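Long-range contacts in nadb-ler3 (Gallus gallus, PDB 3WXB), which catalyses the NAD(P)H-dependent reduction of carbonyl compounds as a member of the short-chain dehydrogenase/reductase family: residues A[107-113]-A[155-161]; A[167-173]-A[217-222]. All coordinates share one frame; numbering follows the deposited sequence.

Contact 1 of 2, residues A[107-113]-A[155-161]; sequences GSGLNLL and LKKAAQE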
loop_
_atom_site.group_PDB
_atom_site.type_symbol
_atom_site.label_atom_id
_atom_site.label_comp_id
_atom_site.label_asym_id
_atom_site.label_seq_id
_atom_site.Cartn_x
_atom_site.Cartn_y
_atom_site.Cartn_z
ATOM N N GLY A 107 -10.862 24.568 21.866
ATOM C CA GLY A 107 -10.772 25.488 20.734
ATOM C C GLY A 107 -9.366 25.636 20.189
ATOM O O GLY A 107 -9.191 26.197 19.126
ATOM N N SER A 108 -8.369 25.159 20.919
ATOM C CA SER A 108 -6.981 25.184 20.450
ATOM C C SER A 108 -6.714 24.096 19.390
ATOM O O SER A 108 -7.424 23.086 19.336
ATOM C CB SER A 108 -6.026 24.953 21.607
ATOM O OG SER A 108 -5.725 26.202 22.232
ATOM N N GLY A 109 -5.677 24.297 18.576
ATOM C CA GLY A 109 -5.348 23.284 17.562
ATOM C C GLY A 109 -4.586 22.084 18.068
ATOM O O GLY A 109 -4.034 22.067 19.195
ATOM N N LEU A 110 -4.508 21.064 17.212
ATOM C CA LEU A 110 -3.585 19.954 17.459
ATOM C C LEU A 110 -2.394 20.178 16.550
ATOM O O LEU A 110 -2.539 20.217 15.327
ATOM C CB LEU A 110 -4.243 18.584 17.137
ATOM C CG LEU A 110 -3.392 17.336 17.393
ATOM C CD1 LEU A 110 -3.059 17.072 18.840
ATOM C CD2 LEU A 110 -4.004 16.050 16.724
ATOM N N ASN A 111 -1.218 20.279 17.142
ATOM C CA ASN A 111 -0.001 20.552 16.367
ATOM C C ASN A 111 0.601 19.335 15.694
ATOM O O ASN A 111 1.183 19.455 14.626
ATOM C CB ASN A 111 1.063 21.188 17.249
ATOM C CG ASN A 111 0.623 22.552 17.794
ATOM O OD1 ASN A 111 0.528 23.565 17.074
ATOM N ND2 ASN A 111 0.312 22.567 19.046
ATOM N N LEU A 112 0.464 18.165 16.304
ATOM C CA LEU A 112 1.253 17.009 15.876
ATOM C C LEU A 112 0.422 15.736 16.063
ATOM O O LEU A 112 -0.095 15.474 17.195
ATOM C CB LEU A 112 2.460 16.866 16.777
ATOM C CG LEU A 112 3.832 16.652 16.183
ATOM C CD1 LEU A 112 4.816 15.969 17.097
ATOM C CD2 LEU A 112 3.886 16.188 14.675
ATOM N N LEU A 113 0.258 14.949 14.996
ATOM C CA LEU A 113 -0.522 13.699 15.102
ATOM C C LEU A 113 0.442 12.644 14.695
ATOM O O LEU A 113 0.970 12.735 13.576
ATOM C CB LEU A 113 -1.698 13.677 14.119
ATOM C CG LEU A 113 -2.361 12.279 13.894
ATOM C CD1 LEU A 113 -2.946 11.802 15.249
ATOM C CD2 LEU A 113 -3.515 12.497 12.889
ATOM N N LEU A 155 -5.927 19.946 13.390
ATOM C CA LEU A 155 -4.679 20.217 12.653
ATOM C C LEU A 155 -4.729 21.562 11.880
ATOM O O LEU A 155 -3.761 22.334 11.882
ATOM C CB LEU A 155 -4.431 19.071 11.677
ATOM C CG LEU A 155 -3.981 17.802 12.421
ATOM C CD1 LEU A 155 -4.145 16.486 11.591
ATOM C CD2 LEU A 155 -2.534 17.967 12.924
ATOM N N LYS A 156 -5.843 21.798 11.207
ATOM C CA LYS A 156 -6.055 23.009 10.450
ATOM C C LYS A 156 -6.122 24.212 11.359
ATOM O O LYS A 156 -5.702 25.293 10.963
ATOM C CB LYS A 156 -7.375 22.955 9.723
ATOM C CG LYS A 156 -7.379 22.139 8.443
ATOM C CD LYS A 156 -8.798 22.305 7.833
ATOM C CE LYS A 156 -8.964 21.435 6.620
ATOM N NZ LYS A 156 -10.359 21.630 6.117
ATOM N N LYS A 157 -6.741 24.040 12.527
ATOM C CA LYS A 157 -6.771 25.102 13.539
ATOM C C LYS A 157 -5.354 25.450 14.016
ATOM O O LYS A 157 -5.009 26.667 14.146
ATOM C CB LYS A 157 -7.684 24.756 14.752
ATOM C CG LYS A 157 -7.853 25.994 15.747
ATOM C CD LYS A 157 -9.171 26.782 15.441
ATOM C CE LYS A 157 -10.413 26.268 16.317
ATOM N NZ LYS A 157 -10.707 24.743 16.334
ATOM N N ALA A 158 -4.521 24.427 14.237
ATOM C CA ALA A 158 -3.120 24.687 14.576
ATOM C C ALA A 158 -2.360 25.458 13.473
ATOM O O ALA A 158 -1.521 26.305 13.791
ATOM C CB ALA A 158 -2.357 23.410 14.983
ATOM N N ALA A 159 -2.637 25.132 12.213
ATOM C CA ALA A 159 -2.015 25.781 11.059
ATOM C C ALA A 159 -2.453 27.247 11.020
ATOM O O ALA A 159 -1.640 28.120 10.802
ATOM C CB ALA A 159 -2.446 25.091 9.753
ATOM N N GLN A 160 -3.729 27.482 11.240
ATOM C CA GLN A 160 -4.302 28.809 11.295
ATOM C C GLN A 160 -3.768 29.679 12.422
ATOM O O GLN A 160 -3.784 30.869 12.338
ATOM C CB GLN A 160 -5.788 28.691 11.449
ATOM C CG GLN A 160 -6.454 28.543 10.193
ATOM C CD GLN A 160 -7.783 27.930 10.345
ATOM O OE1 GLN A 160 -8.316 27.838 11.427
ATOM N NE2 GLN A 160 -8.329 27.487 9.263
ATOM N N GLU A 161 -3.321 29.043 13.471
ATOM C CA GLU A 161 -2.711 29.706 14.613
ATOM C C GLU A 161 -1.326 30.266 14.312
ATOM O O GLU A 161 -0.848 31.110 15.046
ATOM C CB GLU A 161 -2.638 28.790 15.868
ATOM C CG GLU A 161 -3.955 28.644 16.616
ATOM C CD GLU A 161 -4.018 27.385 17.524
ATOM O OE1 GLU A 161 -3.025 26.634 17.673
ATOM O OE2 GLU A 161 -5.093 27.150 18.120
HETATM O O HOH W 1 -2.077 24.048 19.667
#

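Contact 2 of 2, residues A[167-173]-A[217-222]; sequences LSCSKAA and REHGIF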
loop_
_atom_site.group_PDB
_atom_site.type_symbol
_atom_site.label_atom_id
_atom_site.label_comp_id
_atom_site.label_asym_id
_atom_site.label_seq_id
_atom_site.Cartn_x
_atom_site.Cartn_y
_atom_site.Cartn_z
ATOM N N LEU A 167 5.911 25.251 6.604
ATOM C CA LEU A 167 5.332 24.019 7.094
ATOM C C LEU A 167 6.379 23.542 8.069
ATOM O O LEU A 167 7.575 23.784 7.844
ATOM C CB LEU A 167 5.188 23.036 5.910
ATOM C CG LEU A 167 3.882 22.792 5.154
ATOM C CD1 LEU A 167 2.817 23.855 5.229
ATOM C CD2 LEU A 167 4.047 22.284 3.732
ATOM N N SER A 168 5.967 22.941 9.181
ATOM C CA SER A 168 6.945 22.281 10.095
ATOM C C SER A 168 6.248 21.329 11.098
ATOM O O SER A 168 5.056 21.344 11.232
ATOM C CB SER A 168 7.719 23.337 10.902
ATOM O OG SER A 168 6.901 23.819 11.940
ATOM N N CYS A 169 7.008 20.557 11.838
ATOM C CA CYS A 169 6.390 19.688 12.802
ATOM C C CYS A 169 6.027 20.433 14.086
ATOM O O CYS A 169 5.412 19.853 14.974
ATOM C CB CYS A 169 7.296 18.497 13.061
ATOM S SG CYS A 169 7.444 17.547 11.564
ATOM N N SER A 170 6.396 21.717 14.186
ATOM C CA SER A 170 6.021 22.524 15.358
ATOM C C SER A 170 4.694 23.225 15.046
ATOM O O SER A 170 3.956 23.593 15.956
ATOM C CB SER A 170 7.103 23.566 15.717
ATOM O OG SER A 170 8.260 22.960 16.295
ATOM N N LYS A 171 4.369 23.380 13.775
ATOM C CA LYS A 171 3.144 24.079 13.353
ATOM C C LYS A 171 1.897 23.135 13.257
ATOM O O LYS A 171 0.995 23.158 14.108
ATOM C CB LYS A 171 3.439 24.848 12.063
ATOM C CG LYS A 171 2.193 25.476 11.320
ATOM C CD LYS A 171 2.609 26.237 10.050
ATOM C CE LYS A 171 1.374 26.827 9.413
ATOM N NZ LYS A 171 1.689 27.746 8.274
ATOM N N ALA A 172 1.826 22.299 12.218
ATOM C CA ALA A 172 0.726 21.342 12.108
ATOM C C ALA A 172 1.280 20.235 11.249
ATOM O O ALA A 172 1.671 20.504 10.101
ATOM C CB ALA A 172 -0.476 21.964 11.414
ATOM N N ALA A 173 1.342 19.018 11.781
ATOM C CA ALA A 173 2.015 17.888 11.063
ATOM C C ALA A 173 1.296 16.540 11.331
ATOM O O ALA A 173 0.816 16.332 12.438
ATOM C CB ALA A 173 3.476 17.738 11.510
ATOM N N ARG A 217 -1.381 20.405 1.848
ATOM C CA ARG A 217 -0.379 21.490 1.807
ATOM C C ARG A 217 -1.090 22.867 1.822
ATOM O O ARG A 217 -0.685 23.779 2.549
ATOM C CB ARG A 217 0.504 21.387 0.545
ATOM C CG ARG A 217 1.490 22.564 0.346
ATOM C CD ARG A 217 2.313 22.408 -0.930
ATOM N NE ARG A 217 3.740 22.258 -0.624
ATOM C CZ ARG A 217 4.445 21.116 -0.662
ATOM N NH1 ARG A 217 3.878 19.949 -1.028
ATOM N NH2 ARG A 217 5.746 21.149 -0.332
ATOM N N GLU A 218 -2.177 22.980 1.056
ATOM C CA GLU A 218 -2.925 24.232 0.960
ATOM C C GLU A 218 -3.474 24.641 2.354
ATOM O O GLU A 218 -3.724 25.829 2.607
ATOM C CB GLU A 218 -4.051 24.115 -0.071
ATOM C CG GLU A 218 -5.187 23.200 0.361
ATOM C CD GLU A 218 -5.991 22.654 -0.818
ATOM O OE1 GLU A 218 -7.185 22.990 -0.889
ATOM O OE2 GLU A 218 -5.439 21.890 -1.651
ATOM N N HIS A 219 -3.621 23.662 3.252
ATOM C CA HIS A 219 -4.105 23.911 4.590
ATOM C C HIS A 219 -3.042 24.303 5.621
ATOM O O HIS A 219 -3.392 24.565 6.778
ATOM C CB HIS A 219 -4.838 22.681 5.086
ATOM C CG HIS A 219 -6.097 22.381 4.323
ATOM N ND1 HIS A 219 -6.507 21.089 4.042
ATOM C CD2 HIS A 219 -7.055 23.199 3.830
ATOM C CE1 HIS A 219 -7.663 21.128 3.395
ATOM N NE2 HIS A 219 -8.010 22.397 3.242
ATOM N N GLY A 220 -1.771 24.274 5.226
ATOM C CA GLY A 220 -0.653 24.487 6.145
ATOM C C GLY A 220 -0.237 23.258 6.979
ATOM O O GLY A 220 0.388 23.405 8.018
ATOM N N ILE A 221 -0.541 22.055 6.501
ATOM C CA ILE A 221 -0.234 20.823 7.255
ATOM C C ILE A 221 0.912 20.030 6.622
ATOM O O ILE A 221 0.861 19.715 5.434
ATOM C CB ILE A 221 -1.501 19.939 7.330
ATOM C CG1 ILE A 221 -2.554 20.735 8.092
ATOM C CG2 ILE A 221 -1.130 18.585 8.016
ATOM C CD1 ILE A 221 -3.919 20.110 8.111
ATOM N N PHE A 222 1.939 19.739 7.401
ATOM C CA PHE A 222 3.108 19.008 6.960
ATOM C C PHE A 222 2.835 17.504 7.145
ATOM O O PHE A 222 2.181 17.134 8.111
ATOM C CB PHE A 222 4.265 19.419 7.874
ATOM C CG PHE A 222 5.533 18.720 7.579
ATOM C CD1 PHE A 222 6.366 19.152 6.574
ATOM C CD2 PHE A 222 5.876 17.594 8.271
ATOM C CE1 PHE A 222 7.568 18.459 6.307
ATOM C CE2 PHE A 222 7.075 16.888 8.001
ATOM C CZ PHE A 222 7.927 17.336 7.016
HETATM O O HOH W 2 2.962 22.777 9.152
#

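Contact 1 of 2, residues A[107-113]-A[155-161]
Lys-157, in helix 130-160, and Glu-161, four residues on, reach Gly-107 to Gly-109 through different first torsions. In Lys-157, CG stands anti to the backbone N (chi1 -173°) and the chain then bends at every later bond, which curls it round the carbonyl of Gly-107 and leaves CE 3.1 Å from Gly-107 O. Glu-161 sets CG anti to its carbonyl carbon instead (chi1 -78°) and runs on extended, carrying the carboxylate to the backbone of Gly-109. There Gly-109 N donates to Glu-161 OE2 at 2.9 Å, on the syn side of the carboxylate and 29° out of its plane. Water 1 donates to Gly-109 O and, weakly, to Glu-161 OE1, giving the same peptide segment a second link to the acid. Glycine at position 109 lets the helix come close: its CA lies 3.6 Å from Ala-158 N, and a CB would run into that nitrogen. In the Rossmann fold of the family, this is where the lead-in to the central parallel strand 112-115 passes the end of the helix that follows it in the chain. With an alanine at Glu-161, Gly-109 N would probably lose its carboxylate acceptor and water 1 its weak bond to the acid. Deeper in, Leu-110 O lies 3.2 Å from Ala-158 CB and also faces the CA of Leu-155, whose C-H points almost straight at it. Leu-155 also lays CD2 against this oxygen, while its other branch, CD1, meets Leu-113 CD2 at 4.2 Å.

Contact 2 of 2, residues A[167-173]-A[217-222]
The ring of Phe-222 forms the apolar centre, with Leu-167, Cys-169 and Ala-173 gathered round it. Ala-173 and Phe-222 are paired as a parallel bridge where strands 173-177 and 222-227 of the Rossmann sheet begin side by side, and their side chains project from the same face. In Phe-222, CG is anti to the backbone N (chi1 178°), which lays the ring alongside the 167-173 loop. Leu-167 CB and Ala-173 CB come up to the ring edge, near its plane, at CD1 and CD2 respectively. Cys-169 SG approaches obliquely, in a sulfur-aromatic contact 4.4 Å from the ring centroid and 48° off its normal. Phe-222 N closes the strand pairing with an almost straight bond of 2.8 Å to Ala-172 O. Beyond the ring, Leu-167 CD1 packs 3.6 Å from Gly-220 C, and CD2 lies over one face of the Arg-217 guanidinium. Gly-220 turns the chain at positive phi, and its carbonyl lies beside Ala-172 CB and the extended chain of Lys-171, whose ammonium bonds outside the contact to Gly-166 O. Farther along the loop, Ser-168 OG accepts from Ser-170 N in an ST turn. Water 2 joins the two loops at the polar edge: it accepts from Ser-168 N at 3.0 Å and lies 2.9 Å from Gly-220 O.

Overall arrangement
From the N terminus, the chain first passes strands 28-31, 55-60 and 81-85, then reaches 107-113 and enters strand 112-115. Contact 1 closes the loop that runs out through helix 130-160 and returns at its end. A few residues later 167-173 leads into strand 173-177, and contact 2 closes a second loop, through helix 196-216, at the start of strand 222-227. The two loops follow in series, neither nesting nor crossing. Their centres are 9 Å apart, and Ala-173 joins them through probable backbone hydrogen bonds with Asn-111 and Leu-113. Strands 112-115, 173-177 and 222-227 are thus tied side by side, with Ile-221 of contact 2 also packing on Leu-155 of contact 1.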